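Local coordinates for protein acyltransferase (Streptococcus pneumoniae, PDB 5UG1) that acts as a peptidoglycan O-acetyltransferase, probably moving acetyl groups onto cell-wall glycan, and here carries a methylsulfonyl adduct in its active site, at residues I2-M7 and L54-V59; V36-A41 and D72-I77; I44-S49 and V78-K83; V90-G95 and A110-L115; T123-N128 and A165-T170. All blocks are in the same frame, centred on the assembly; numbering follows the deposited sequence.

Contact 1. Residues I2-M7 and L54-V59; sequences IADGTM and LPKTVV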
# COMPACT_ATOMS: atom_id res chain seq x y z
N ILE A 2 15.13 16.22 -2.22
CA ILE A 2 13.77 15.97 -1.73
C ILE A 2 13.79 15.74 -0.23
O ILE A 2 14.53 14.89 0.28
CB ILE A 2 13.12 14.80 -2.48
CG1 ILE A 2 13.09 15.12 -3.97
CG2 ILE A 2 11.70 14.57 -1.97
CD1 ILE A 2 12.44 14.09 -4.79
N ALA A 3 12.97 16.52 0.48
CA ALA A 3 13.00 16.53 1.93
C ALA A 3 12.37 15.28 2.51
O ALA A 3 11.48 14.65 1.90
CB ALA A 3 12.29 17.78 2.48
N ASP A 4 12.85 14.92 3.70
CA ASP A 4 12.47 13.65 4.27
C ASP A 4 11.01 13.69 4.68
O ASP A 4 10.42 14.75 4.90
CB ASP A 4 13.36 13.31 5.46
CG ASP A 4 13.99 11.95 5.31
OD1 ASP A 4 13.34 10.96 5.71
OD2 ASP A 4 15.11 11.86 4.77
N GLY A 5 10.42 12.50 4.77
CA GLY A 5 9.01 12.40 5.09
C GLY A 5 8.34 11.26 4.37
O GLY A 5 8.90 10.69 3.42
N THR A 6 7.13 10.93 4.80
CA THR A 6 6.37 9.81 4.26
C THR A 6 4.95 10.27 3.96
O THR A 6 4.29 10.86 4.82
CB THR A 6 6.35 8.65 5.25
OG1 THR A 6 7.69 8.29 5.59
CG2 THR A 6 5.64 7.45 4.64
N MET A 7 4.50 10.03 2.73
CA MET A 7 3.11 10.19 2.34
C MET A 7 2.58 8.84 1.89
O MET A 7 3.20 8.17 1.06
CB MET A 7 2.95 11.23 1.21
CG MET A 7 1.50 11.41 0.77
SD MET A 7 1.29 12.69 -0.45
CE MET A 7 1.39 14.18 0.53
N LEU A 54 5.12 16.04 -2.49
CA LEU A 54 5.48 14.63 -2.33
C LEU A 54 6.80 14.53 -1.58
O LEU A 54 7.82 15.03 -2.06
CB LEU A 54 5.60 13.95 -3.69
CG LEU A 54 5.49 12.42 -3.67
CD1 LEU A 54 4.11 12.04 -3.15
CD2 LEU A 54 5.76 11.78 -5.04
N PRO A 55 6.84 13.91 -0.41
CA PRO A 55 8.10 13.77 0.33
C PRO A 55 8.84 12.53 -0.16
O PRO A 55 8.38 11.81 -1.04
CB PRO A 55 7.63 13.60 1.77
CG PRO A 55 6.35 12.80 1.59
CD PRO A 55 5.70 13.35 0.35
N LYS A 56 9.99 12.27 0.48
CA LYS A 56 10.94 11.28 -0.04
C LYS A 56 10.32 9.90 -0.16
O LYS A 56 10.49 9.22 -1.18
CB LYS A 56 12.18 11.22 0.85
CG LYS A 56 13.23 10.28 0.30
CD LYS A 56 14.43 10.20 1.19
CE LYS A 56 14.31 9.04 2.16
NZ LYS A 56 15.52 8.95 3.04
N THR A 57 9.64 9.43 0.87
CA THR A 57 9.11 8.07 0.87
C THR A 57 7.63 8.11 0.52
O THR A 57 6.84 8.82 1.15
CB THR A 57 9.33 7.40 2.23
OG1 THR A 57 10.69 7.60 2.64
CG2 THR A 57 9.06 5.93 2.12
N VAL A 58 7.26 7.33 -0.50
CA VAL A 58 5.90 7.25 -1.02
C VAL A 58 5.37 5.84 -0.76
O VAL A 58 6.00 4.85 -1.13
CB VAL A 58 5.86 7.57 -2.52
CG1 VAL A 58 4.42 7.65 -3.02
CG2 VAL A 58 6.63 8.86 -2.81
N VAL A 59 4.21 5.76 -0.11
CA VAL A 59 3.56 4.48 0.14
C VAL A 59 2.31 4.40 -0.71
O VAL A 59 1.40 5.23 -0.56
CB VAL A 59 3.23 4.29 1.63
CG1 VAL A 59 2.75 2.86 1.86
CG2 VAL A 59 4.47 4.59 2.50
O HOH W 1 11.32 9.33 4.38

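Contact 2. Residues V36-A41 and D72-I77; sequences VTTKTA and DDWDSI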
# COMPACT_ATOMS: atom_id res chain seq x y z
N VAL A 36 -10.07 5.00 -4.05
CA VAL A 36 -8.78 5.14 -4.72
C VAL A 36 -8.35 3.81 -5.33
O VAL A 36 -8.43 2.74 -4.70
CB VAL A 36 -7.75 5.69 -3.73
CG1 VAL A 36 -6.32 5.58 -4.28
CG2 VAL A 36 -8.10 7.15 -3.41
N THR A 37 -7.92 3.86 -6.59
CA THR A 37 -7.31 2.74 -7.28
C THR A 37 -5.84 3.03 -7.54
O THR A 37 -5.35 4.15 -7.34
CB THR A 37 -8.04 2.46 -8.60
OG1 THR A 37 -7.75 3.50 -9.53
CG2 THR A 37 -9.54 2.41 -8.37
N THR A 38 -5.12 2.01 -7.99
CA THR A 38 -3.74 2.21 -8.38
C THR A 38 -3.63 3.25 -9.48
O THR A 38 -2.69 4.06 -9.50
CB THR A 38 -3.13 0.88 -8.82
OG1 THR A 38 -3.37 -0.09 -7.78
CG2 THR A 38 -1.62 1.05 -9.10
N LYS A 39 -4.61 3.27 -10.39
CA LYS A 39 -4.67 4.27 -11.45
C LYS A 39 -4.72 5.68 -10.89
O LYS A 39 -3.91 6.54 -11.27
CB LYS A 39 -5.89 4.01 -12.34
CG LYS A 39 -5.98 4.87 -13.60
CD LYS A 39 -7.35 4.68 -14.25
CE LYS A 39 -7.55 5.60 -15.45
NZ LYS A 39 -7.30 7.03 -15.11
N THR A 40 -5.67 5.96 -9.99
CA THR A 40 -5.78 7.33 -9.48
C THR A 40 -4.65 7.66 -8.51
O THR A 40 -4.25 8.82 -8.41
CB THR A 40 -7.15 7.57 -8.82
OG1 THR A 40 -7.30 6.72 -7.68
CG2 THR A 40 -8.29 7.30 -9.79
N ALA A 41 -4.12 6.65 -7.81
CA ALA A 41 -2.95 6.87 -6.96
C ALA A 41 -1.75 7.33 -7.77
O ALA A 41 -0.95 8.17 -7.31
CB ALA A 41 -2.62 5.59 -6.19
N ASP A 72 -0.36 -3.26 -16.16
CA ASP A 72 -0.07 -1.91 -16.64
C ASP A 72 -0.04 -0.91 -15.49
O ASP A 72 0.82 -0.03 -15.46
CB ASP A 72 -1.08 -1.48 -17.70
CG ASP A 72 -0.88 -2.20 -19.03
OD1 ASP A 72 0.13 -2.91 -19.18
OD2 ASP A 72 -1.74 -2.05 -19.92
N ASP A 73 -0.96 -1.04 -14.53
CA ASP A 73 -1.02 -0.05 -13.45
C ASP A 73 0.24 -0.06 -12.60
O ASP A 73 0.78 1.00 -12.27
CB ASP A 73 -2.27 -0.28 -12.59
CG ASP A 73 -3.51 0.46 -13.12
OD1 ASP A 73 -3.36 1.55 -13.70
OD2 ASP A 73 -4.64 -0.05 -12.97
N TRP A 74 0.74 -1.24 -12.23
CA TRP A 74 1.90 -1.26 -11.36
C TRP A 74 3.17 -0.99 -12.13
O TRP A 74 4.08 -0.35 -11.59
CB TRP A 74 1.98 -2.59 -10.60
CG TRP A 74 0.94 -2.69 -9.56
CD1 TRP A 74 -0.13 -3.53 -9.53
CD2 TRP A 74 0.83 -1.86 -8.39
NE1 TRP A 74 -0.89 -3.29 -8.40
CE2 TRP A 74 -0.31 -2.27 -7.69
CE3 TRP A 74 1.61 -0.82 -7.86
CZ2 TRP A 74 -0.71 -1.67 -6.50
CZ3 TRP A 74 1.23 -0.24 -6.68
CH2 TRP A 74 0.08 -0.66 -6.01
N ASP A 75 3.25 -1.45 -13.38
CA ASP A 75 4.33 -1.01 -14.26
C ASP A 75 4.35 0.51 -14.34
O ASP A 75 5.41 1.13 -14.23
CB ASP A 75 4.14 -1.59 -15.66
CG ASP A 75 4.59 -3.02 -15.76
OD1 ASP A 75 5.18 -3.55 -14.79
OD2 ASP A 75 4.34 -3.61 -16.84
N SER A 76 3.19 1.12 -14.53
CA SER A 76 3.13 2.56 -14.77
C SER A 76 3.50 3.36 -13.53
O SER A 76 4.28 4.32 -13.61
CB SER A 76 1.74 2.96 -15.25
OG SER A 76 1.71 4.35 -15.49
N ILE A 77 2.94 3.00 -12.37
CA ILE A 77 3.21 3.82 -11.19
C ILE A 77 4.67 3.70 -10.81
O ILE A 77 5.31 4.69 -10.43
CB ILE A 77 2.25 3.45 -10.04
CG1 ILE A 77 2.15 4.61 -9.04
CG2 ILE A 77 2.67 2.16 -9.35
CD1 ILE A 77 1.01 4.46 -8.08
O HOH W 2 -6.39 0.84 -11.12

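Contact 3. Residues I44-S49 and V78-K83; sequences IMLNNS and VKNLPK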
# COMPACT_ATOMS: atom_id res chain seq x y z
N ILE A 44 -2.51 10.95 -8.40
CA ILE A 44 -2.29 11.67 -7.14
C ILE A 44 -0.80 11.83 -6.85
O ILE A 44 -0.35 12.91 -6.44
CB ILE A 44 -3.00 10.95 -5.97
CG1 ILE A 44 -4.52 11.00 -6.15
CG2 ILE A 44 -2.61 11.57 -4.62
CD1 ILE A 44 -5.29 10.21 -5.11
N MET A 45 -0.02 10.76 -7.07
CA MET A 45 1.42 10.80 -6.84
C MET A 45 2.09 11.91 -7.64
O MET A 45 2.83 12.73 -7.08
CB MET A 45 2.05 9.45 -7.19
CG MET A 45 3.56 9.41 -6.92
SD MET A 45 4.33 7.87 -7.42
CE MET A 45 4.11 7.97 -9.21
N LEU A 46 1.85 11.94 -8.95
CA LEU A 46 2.47 12.96 -9.81
C LEU A 46 1.91 14.35 -9.54
O LEU A 46 2.65 15.35 -9.60
CB LEU A 46 2.27 12.60 -11.27
CG LEU A 46 3.02 11.35 -11.70
CD1 LEU A 46 2.68 11.06 -13.15
CD2 LEU A 46 4.53 11.53 -11.49
N ASN A 47 0.61 14.47 -9.28
CA ASN A 47 0.06 15.77 -8.90
C ASN A 47 0.79 16.32 -7.68
O ASN A 47 1.20 17.49 -7.65
CB ASN A 47 -1.44 15.68 -8.64
CG ASN A 47 -2.28 15.77 -9.93
OD1 ASN A 47 -1.84 16.30 -10.95
ND2 ASN A 47 -3.50 15.26 -9.88
N ASN A 48 1.01 15.47 -6.67
CA ASN A 48 1.72 15.91 -5.47
C ASN A 48 3.18 16.22 -5.76
O ASN A 48 3.73 17.20 -5.23
CB ASN A 48 1.60 14.86 -4.36
CG ASN A 48 0.32 15.01 -3.53
OD1 ASN A 48 0.27 15.76 -2.55
ND2 ASN A 48 -0.71 14.27 -3.92
N SER A 49 3.84 15.42 -6.60
CA SER A 49 5.21 15.72 -7.00
C SER A 49 5.31 17.07 -7.70
O SER A 49 6.18 17.89 -7.39
CB SER A 49 5.75 14.61 -7.90
OG SER A 49 7.04 14.92 -8.39
N VAL A 78 5.25 2.52 -10.98
CA VAL A 78 6.67 2.35 -10.73
C VAL A 78 7.48 3.18 -11.70
O VAL A 78 8.44 3.85 -11.32
CB VAL A 78 7.05 0.86 -10.79
CG1 VAL A 78 8.58 0.71 -10.89
CG2 VAL A 78 6.47 0.13 -9.57
N LYS A 79 7.10 3.17 -12.98
CA LYS A 79 7.81 3.97 -13.97
C LYS A 79 7.73 5.46 -13.64
O LYS A 79 8.70 6.21 -13.84
CB LYS A 79 7.22 3.71 -15.37
CG LYS A 79 7.68 4.67 -16.46
CD LYS A 79 9.09 4.37 -16.94
CE LYS A 79 9.59 5.41 -17.93
NZ LYS A 79 8.66 5.58 -19.09
N ASN A 80 6.60 5.91 -13.12
CA ASN A 80 6.35 7.33 -12.98
C ASN A 80 6.81 7.88 -11.63
O ASN A 80 6.69 9.09 -11.41
CB ASN A 80 4.87 7.63 -13.20
CG ASN A 80 4.54 7.81 -14.69
OD1 ASN A 80 4.75 8.89 -15.25
ND2 ASN A 80 4.02 6.76 -15.32
N LEU A 81 7.32 7.03 -10.75
CA LEU A 81 7.88 7.52 -9.50
C LEU A 81 8.95 8.56 -9.82
O LEU A 81 9.84 8.29 -10.63
CB LEU A 81 8.49 6.38 -8.68
CG LEU A 81 9.16 6.76 -7.36
CD1 LEU A 81 8.11 7.04 -6.29
CD2 LEU A 81 10.13 5.68 -6.91
N PRO A 82 8.87 9.77 -9.26
CA PRO A 82 9.83 10.80 -9.64
C PRO A 82 11.18 10.51 -9.03
O PRO A 82 11.30 9.85 -7.99
CB PRO A 82 9.23 12.09 -9.05
CG PRO A 82 7.82 11.74 -8.68
CD PRO A 82 7.83 10.28 -8.35
N LYS A 83 12.22 11.00 -9.71
CA LYS A 83 13.57 10.92 -9.18
C LYS A 83 13.60 11.45 -7.75
O LYS A 83 12.92 12.44 -7.43
CB LYS A 83 14.52 11.74 -10.06
CG LYS A 83 14.79 11.11 -11.41
CD LYS A 83 15.76 11.94 -12.25
CE LYS A 83 15.04 12.72 -13.35
NZ LYS A 83 15.98 13.38 -14.31

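Contact 4. Residues V90-G95 and A110-L115; sequences VTPYEG and AYMREL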
# COMPACT_ATOMS: atom_id res chain seq x y z
N VAL A 90 2.11 -1.69 -1.11
CA VAL A 90 1.32 -2.49 -0.18
C VAL A 90 0.46 -3.45 -1.00
O VAL A 90 -0.45 -3.02 -1.72
CB VAL A 90 0.47 -1.61 0.74
CG1 VAL A 90 0.08 -2.40 1.99
CG2 VAL A 90 1.22 -0.35 1.12
N THR A 91 0.73 -4.75 -0.89
CA THR A 91 0.03 -5.73 -1.70
C THR A 91 -1.44 -5.82 -1.26
O THR A 91 -1.75 -5.63 -0.08
CB THR A 91 0.68 -7.11 -1.59
OG1 THR A 91 0.78 -7.50 -0.21
CG2 THR A 91 2.08 -7.14 -2.27
N PRO A 92 -2.35 -6.07 -2.20
CA PRO A 92 -3.77 -6.13 -1.85
C PRO A 92 -4.17 -7.52 -1.38
O PRO A 92 -3.51 -8.52 -1.68
CB PRO A 92 -4.46 -5.77 -3.17
CG PRO A 92 -3.53 -6.27 -4.20
CD PRO A 92 -2.14 -6.16 -3.65
N TYR A 93 -5.28 -7.58 -0.64
CA TYR A 93 -5.80 -8.85 -0.15
C TYR A 93 -7.31 -8.91 -0.33
O TYR A 93 -8.05 -8.14 0.30
CB TYR A 93 -5.44 -9.06 1.32
CG TYR A 93 -6.03 -10.33 1.88
CD1 TYR A 93 -5.52 -11.57 1.54
CD2 TYR A 93 -7.11 -10.28 2.76
CE1 TYR A 93 -6.08 -12.74 2.06
CE2 TYR A 93 -7.67 -11.43 3.29
CZ TYR A 93 -7.15 -12.66 2.93
OH TYR A 93 -7.71 -13.80 3.46
N GLU A 94 -7.76 -9.83 -1.17
CA GLU A 94 -9.16 -10.26 -1.29
C GLU A 94 -9.24 -11.67 -0.69
O GLU A 94 -8.70 -12.63 -1.26
CB GLU A 94 -9.61 -10.23 -2.75
CG GLU A 94 -10.87 -11.06 -3.08
CD GLU A 94 -12.12 -10.52 -2.41
OE1 GLU A 94 -12.60 -9.44 -2.83
OE2 GLU A 94 -12.61 -11.16 -1.45
N GLY A 95 -9.91 -11.80 0.45
CA GLY A 95 -9.92 -13.07 1.16
C GLY A 95 -10.88 -14.11 0.63
O GLY A 95 -10.69 -15.30 0.90
N ALA A 110 1.41 -10.84 -6.46
CA ALA A 110 2.63 -11.51 -6.90
C ALA A 110 3.48 -10.61 -7.78
O ALA A 110 4.71 -10.56 -7.63
CB ALA A 110 2.29 -12.81 -7.65
N TYR A 111 2.84 -9.89 -8.71
CA TYR A 111 3.56 -9.00 -9.61
C TYR A 111 4.22 -7.84 -8.87
O TYR A 111 5.33 -7.43 -9.21
CB TYR A 111 2.61 -8.48 -10.68
CG TYR A 111 3.31 -7.80 -11.83
CD1 TYR A 111 4.17 -8.51 -12.66
CD2 TYR A 111 3.12 -6.45 -12.08
CE1 TYR A 111 4.82 -7.90 -13.70
CE2 TYR A 111 3.76 -5.82 -13.14
CZ TYR A 111 4.61 -6.57 -13.94
OH TYR A 111 5.28 -5.98 -15.00
N MET A 112 3.53 -7.28 -7.86
CA MET A 112 4.11 -6.24 -7.02
C MET A 112 5.33 -6.76 -6.27
O MET A 112 6.33 -6.05 -6.14
CB MET A 112 3.08 -5.71 -6.03
CG MET A 112 1.84 -5.09 -6.66
SD MET A 112 0.50 -4.85 -5.48
CE MET A 112 1.25 -3.57 -4.46
N ARG A 113 5.27 -8.00 -5.78
CA ARG A 113 6.45 -8.61 -5.18
C ARG A 113 7.60 -8.65 -6.18
O ARG A 113 8.76 -8.41 -5.81
CB ARG A 113 6.13 -10.01 -4.67
CG ARG A 113 5.16 -10.02 -3.48
CD ARG A 113 4.83 -11.43 -3.01
NE ARG A 113 3.70 -11.39 -2.08
CZ ARG A 113 2.51 -11.94 -2.30
NH1 ARG A 113 2.26 -12.62 -3.41
NH2 ARG A 113 1.56 -11.82 -1.38
N GLU A 114 7.31 -8.93 -7.46
CA GLU A 114 8.38 -9.04 -8.45
C GLU A 114 9.03 -7.69 -8.67
O GLU A 114 10.26 -7.59 -8.79
CB GLU A 114 7.86 -9.60 -9.77
CG GLU A 114 7.16 -10.93 -9.61
CD GLU A 114 6.95 -11.69 -10.91
OE1 GLU A 114 6.57 -11.07 -11.93
OE2 GLU A 114 7.16 -12.91 -10.91
N LEU A 115 8.22 -6.64 -8.73
CA LEU A 115 8.73 -5.30 -8.93
C LEU A 115 9.58 -4.86 -7.75
O LEU A 115 10.65 -4.27 -7.93
CB LEU A 115 7.57 -4.32 -9.17
CG LEU A 115 6.84 -4.45 -10.51
CD1 LEU A 115 5.64 -3.49 -10.61
CD2 LEU A 115 7.81 -4.21 -11.64

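Contact 5. Residues T123-N128 and A165-T170; sequences TIADWN and ATALQT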
# COMPACT_ATOMS: atom_id res chain seq x y z
N THR A 123 10.35 -1.08 -1.97
CA THR A 123 10.26 -2.02 -0.86
C THR A 123 8.83 -2.54 -0.75
O THR A 123 7.88 -1.77 -0.91
CB THR A 123 10.67 -1.33 0.48
OG1 THR A 123 12.01 -0.83 0.39
CG2 THR A 123 10.53 -2.28 1.66
N ILE A 124 8.68 -3.84 -0.46
CA ILE A 124 7.35 -4.45 -0.34
C ILE A 124 6.84 -4.28 1.09
O ILE A 124 7.61 -4.32 2.05
CB ILE A 124 7.38 -5.94 -0.75
CG1 ILE A 124 5.98 -6.41 -1.18
CG2 ILE A 124 7.91 -6.81 0.40
CD1 ILE A 124 5.48 -5.71 -2.44
N ALA A 125 5.53 -4.06 1.21
CA ALA A 125 4.79 -4.17 2.46
C ALA A 125 3.69 -5.20 2.21
O ALA A 125 2.64 -4.87 1.65
CB ALA A 125 4.21 -2.82 2.90
N ASP A 126 3.94 -6.46 2.60
CA ASP A 126 3.16 -7.59 2.09
C ASP A 126 1.94 -7.86 2.97
O ASP A 126 1.82 -8.87 3.68
CB ASP A 126 4.04 -8.83 1.97
CG ASP A 126 3.53 -9.80 0.92
OD1 ASP A 126 2.34 -9.70 0.54
OD2 ASP A 126 4.32 -10.65 0.46
N TRP A 127 1.01 -6.91 2.91
CA TRP A 127 -0.28 -7.07 3.58
C TRP A 127 -0.98 -8.35 3.14
O TRP A 127 -1.58 -9.05 3.97
CB TRP A 127 -1.15 -5.85 3.27
CG TRP A 127 -2.60 -6.00 3.63
CD1 TRP A 127 -3.66 -5.99 2.77
CD2 TRP A 127 -3.14 -6.17 4.94
NE1 TRP A 127 -4.84 -6.15 3.47
CE2 TRP A 127 -4.54 -6.26 4.81
CE3 TRP A 127 -2.58 -6.25 6.23
CZ2 TRP A 127 -5.39 -6.43 5.91
CZ3 TRP A 127 -3.43 -6.42 7.32
CH2 TRP A 127 -4.82 -6.51 7.15
N ASN A 128 -0.92 -8.68 1.85
CA ASN A 128 -1.49 -9.92 1.35
C ASN A 128 -1.00 -11.13 2.15
O ASN A 128 -1.79 -11.97 2.58
CB ASN A 128 -1.13 -10.09 -0.14
CG ASN A 128 -1.67 -11.36 -0.74
OD1 ASN A 128 -1.06 -12.43 -0.62
ND2 ASN A 128 -2.81 -11.26 -1.41
N ALA A 165 4.94 0.04 8.69
CA ALA A 165 6.06 0.51 9.50
C ALA A 165 7.28 -0.36 9.30
O ALA A 165 8.41 0.14 9.17
CB ALA A 165 5.67 0.55 10.98
N THR A 166 7.09 -1.68 9.24
CA THR A 166 8.23 -2.57 9.06
C THR A 166 8.89 -2.37 7.70
O THR A 166 10.11 -2.39 7.59
CB THR A 166 7.80 -4.02 9.25
OG1 THR A 166 7.41 -4.20 10.61
CG2 THR A 166 8.93 -4.97 8.93
N ALA A 167 8.09 -2.15 6.65
CA ALA A 167 8.65 -1.84 5.33
C ALA A 167 9.42 -0.51 5.34
O ALA A 167 10.50 -0.41 4.75
CB ALA A 167 7.54 -1.80 4.29
N LEU A 168 8.88 0.51 6.00
CA LEU A 168 9.60 1.78 6.10
C LEU A 168 10.94 1.59 6.81
O LEU A 168 11.95 2.17 6.40
CB LEU A 168 8.76 2.82 6.82
CG LEU A 168 7.58 3.36 6.01
CD1 LEU A 168 6.51 3.90 6.92
CD2 LEU A 168 8.07 4.45 5.10
N GLN A 169 10.96 0.80 7.88
CA GLN A 169 12.23 0.54 8.55
C GLN A 169 13.18 -0.19 7.62
O GLN A 169 14.37 0.13 7.56
CB GLN A 169 12.01 -0.25 9.84
CG GLN A 169 11.26 0.52 10.90
CD GLN A 169 11.33 -0.15 12.26
OE1 GLN A 169 10.65 -1.15 12.51
NE2 GLN A 169 12.17 0.39 13.14
N THR A 170 12.66 -1.18 6.89
CA THR A 170 13.47 -1.88 5.89
C THR A 170 14.04 -0.91 4.86
O THR A 170 15.22 -1.00 4.49
CB THR A 170 12.63 -2.95 5.19
OG1 THR A 170 12.20 -3.94 6.14
CG2 THR A 170 13.43 -3.62 4.07

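Contact 1. Residues I2-M7 and L54-V59
Gly5, Met7, Thr57 and Val59 exchange the backbone bonds that join the two segments. Thr57 N donates to Gly5 O at 2.9 Å. Met7 N then donates to Thr57 O, and the last rung runs from Val59 N to Met7 O at 2.9 Å. The chains thus take turns as donor, the ladder of a parallel pairing, with N-H angles all above 160°. Ahead of it, Lys56 N gives Ala3 O only a weak, bent bond.

Charge and water close the open end. Asp4 and Lys56 lie side by side, and Lys56 NZ makes a long, weak salt bridge to Asp4 OD2 at 3.4 Å; the bend of the lysine at chi3 (94°) turns the amine that way. A water donates to Asp4 OD1 and to Gly5 O and accepts from Thr57 OG1, so Gly5 O serves both the water and the ladder.

Apolar packing splits by sheet face. On one, Thr6 and Thr57 stand alongside, and the methyl Thr6 CG2 meets Val59 CG2 at 3.8 Å, with Leu168 of helix 150-171 overhead. On the other, Met7 CB rests on Pro55 CD at 3.6 Å. Met7 runs out extended, CG anti to the backbone N, and this carries SD to 4.0 Å from Leu54 CD1, the two side chains crossing near a right angle beside helix 38-50.

This is the start of neighbouring parallel strands, 6-10 and 57-61, in an alpha/beta sheet of order 2-1-3-4-5, as in SGNH-type hydrolases, with helices packed on both faces.

Contact 2. Residues V36-A41 and D72-I77
Asp73 OD2 accepts a hydrogen bond from a water at 2.7 Å, and the same water accepts from Lys39 N at 3.1 Å, linking one helix's carboxylate to the first turn of the other. The second oxygen, Asp73 OD1, touches Lys39 CB at 3.8 Å. Lying by the N-terminal turn of helix 38-50, this carboxylate is probably favoured by the helix's partial positive charge. The lysine amine turns away to a salt bridge with Glu43.

That N-terminus is itself closed by a reciprocal pair: Thr40 N donates to Thr37 OG1 at 3.3 Å, and Thr37 N donates to Thr40 OG1 at 3.1 Å.

Thr38 makes the main side-chain contact. Its methyl CG2, anti to its own backbone N, sits 3.6 Å from the centroid of the six-membered ring of Trp74, 3° off the normal: a CH-pi contact almost exactly over the ring centre. The hydroxyl branch lies above the plane but just beyond the rim, with Thr38 OG1 3.3 Å from Trp74 CZ2, while bonding to Thr62 OG1. CG2 also touches Asp73 CB, from the same helix as the ring.

One turn on, Ile77 reaches in with its end methyl, CD1 lying 4.2 Å from Ala41 CB and also touching Thr38 O. Trp74 and Ile77 both meet Ile60 of the central strand 57-61.

The geometry is that of a capping box at the start of helix 38-50 docked on helix 70-80. Val36, just ahead, bonds weakly through its O to Asn65, which lines the methylsulfonyl pocket.

Contact 3. Residues I44-S49 and V78-K83
On one side of the parallel sheet, the later turns of helix 38-50 pack against the end of helix 70-80 and the chain leaving it, with Met45, Leu46 and Ser49 facing Asn80, Leu81 and Pro82. No hydrogen bond crosses between the segments, so the evidence for the fit is van der Waals contact.

Two methyls converge on a single carbonyl oxygen: Leu46 CD2 lies 3.3 Å from Asn80 O, and Met45 CE lies 3.6 Å from it. The side chains of Leu46 and Asn80 cross at about a right angle, which brings the other leucine branch, CD1, to 3.7 Å from Asn80 OD1. Asn80 ND2 turns back to Ser76 O, a bond one turn back along the chain that fixes how the amide presents OD1.

Met45 runs out from its helix fully extended through chi1 and chi2, then bends at chi3 (66°), which brings CE back onto Asn80 while SD crosses Leu81 at 4.0 Å from CD1. Beneath this pair lies the sheet of the alpha/beta fold: Met45 touches Ile9 of strand 6-10, and both Met45 and Leu81 touch Met87 of strand 86-90, so the two residues pack in the layer between helices and strands.

Farther along, Ser49 meets the proline ring. Its OG, anti to the backbone N (chi1 175°), is 3.3 Å from Pro82 CG, and its CB lies 3.6 Å from the same carbon. The ring also approaches Leu46, whose CD2 is 4.3 Å from Pro82 CG. Leu81 O, meanwhile, accepts from Lys177 NZ.

Contact 4. Residues V90-G95 and A110-L115
Met112 lies at the centre of the first shell, reaching from helix 102-118 to the end of strand 86-90 and the loop beyond. Its end methyl CE stands 3.3 Å from Val90 O, and 3.7 Å from Thr91 CA. The sulfur reaches the CD corner of the proline ring, with Met112 SD 3.5 Å from Pro92 CD. Closer to the helix, Met112 CB faces the methyl of Thr91, CG2, at 4.1 Å, the side chains slanting past each other. The methionine leaves its helix extended at chi2 (166°) and bends at chi3 (68°); this bend carries CE away from the proline and onto the last carbonyl of the strand.

The next shell is polar. Thr91 chi1 of 54° sets CG2 anti to the carbonyl carbon, toward the helix, and turns OG1 the other way, where it bonds to Asp126 OD1 and to Asn128 N. Arg113, which only brushes Thr91 CG2 with its CG, ends at the same two residues: Arg113 NE makes a salt bridge to Asp126 OD2, and NH2 bonds to Asn128 OD1.

Behind Met112 stands Trp74 of helix 70-80, and Pro92 also touches Val64, a residue of the methylsulfonyl pocket.

Across the two segments, then, the meeting is apolar, without a hydrogen bond. The polar ends of Thr91 and Arg113 are oriented instead by their bonds to Asp126 and Asn128, and the acid's negative charge is probably kept balanced by the guanidinium group.

Contact 5. Residues T123-N128 and A165-T170
Strand 123-125 and helix 165-170 run nearly antiparallel, their axes at 165° and 7.6 Å apart at the closest approach, with Ala125 and Ala167 bringing their CA atoms within 5.3 Å.

Small side chains allow this closeness. The methyl of Ala167 points at the strand: its CB is 3.4 Å from Ile124 O and 3.7 Å from Ala125 CB, so one methyl touches both a carbonyl and its alanine counterpart.

Thr123 makes the second point of contact through its methyl branch. CG2, anti to the backbone N, lies 3.6 Å from Ala167 O and 4.0 Å from Thr170 CG2, a methyl-to-methyl meeting one helical turn further. Its hydroxyl bonds to His86 NE2, and no hydrogen bond joins the two segments.

Beyond the strand the chain makes an inverse gamma turn centred on Asp126, closed by Trp127 N to Ala125 O at 2.9 Å, and Asp126 then caps helix 127-132.

The contact is the packing of helix 150-171 over the outermost strand of the parallel sheet, where Ala167 also reaches Ile88 next door: the helix-on-sheet layer of an alpha/beta fold.

Along the chain, contacts 1, 2 and 3 interlock, their segments alternating; contacts 4 and 5 follow in series. Contacts 2 and 3 share helices 38-50 and 70-80, centres 11 Å apart, in one helical layer; contact 5 belongs to the layer opposite, under helix 150-171. Contacts 1 and 5, centres 15 Å apart, touch through Leu168. Contact 4 joins contact 2 at Trp74 and Met112, and contact 5 through Arg113 and Asp126. The side chains of Thr38 and Pro92 lie about 10 Å and 9 Å from the methylsulfonyl group, Thr123 about 5 Å from the sodium ion. Two helical layers thus enclose a parallel sheet, with the adduct near the end of strand 86-90, as in alpha/beta hydrolase-like domains.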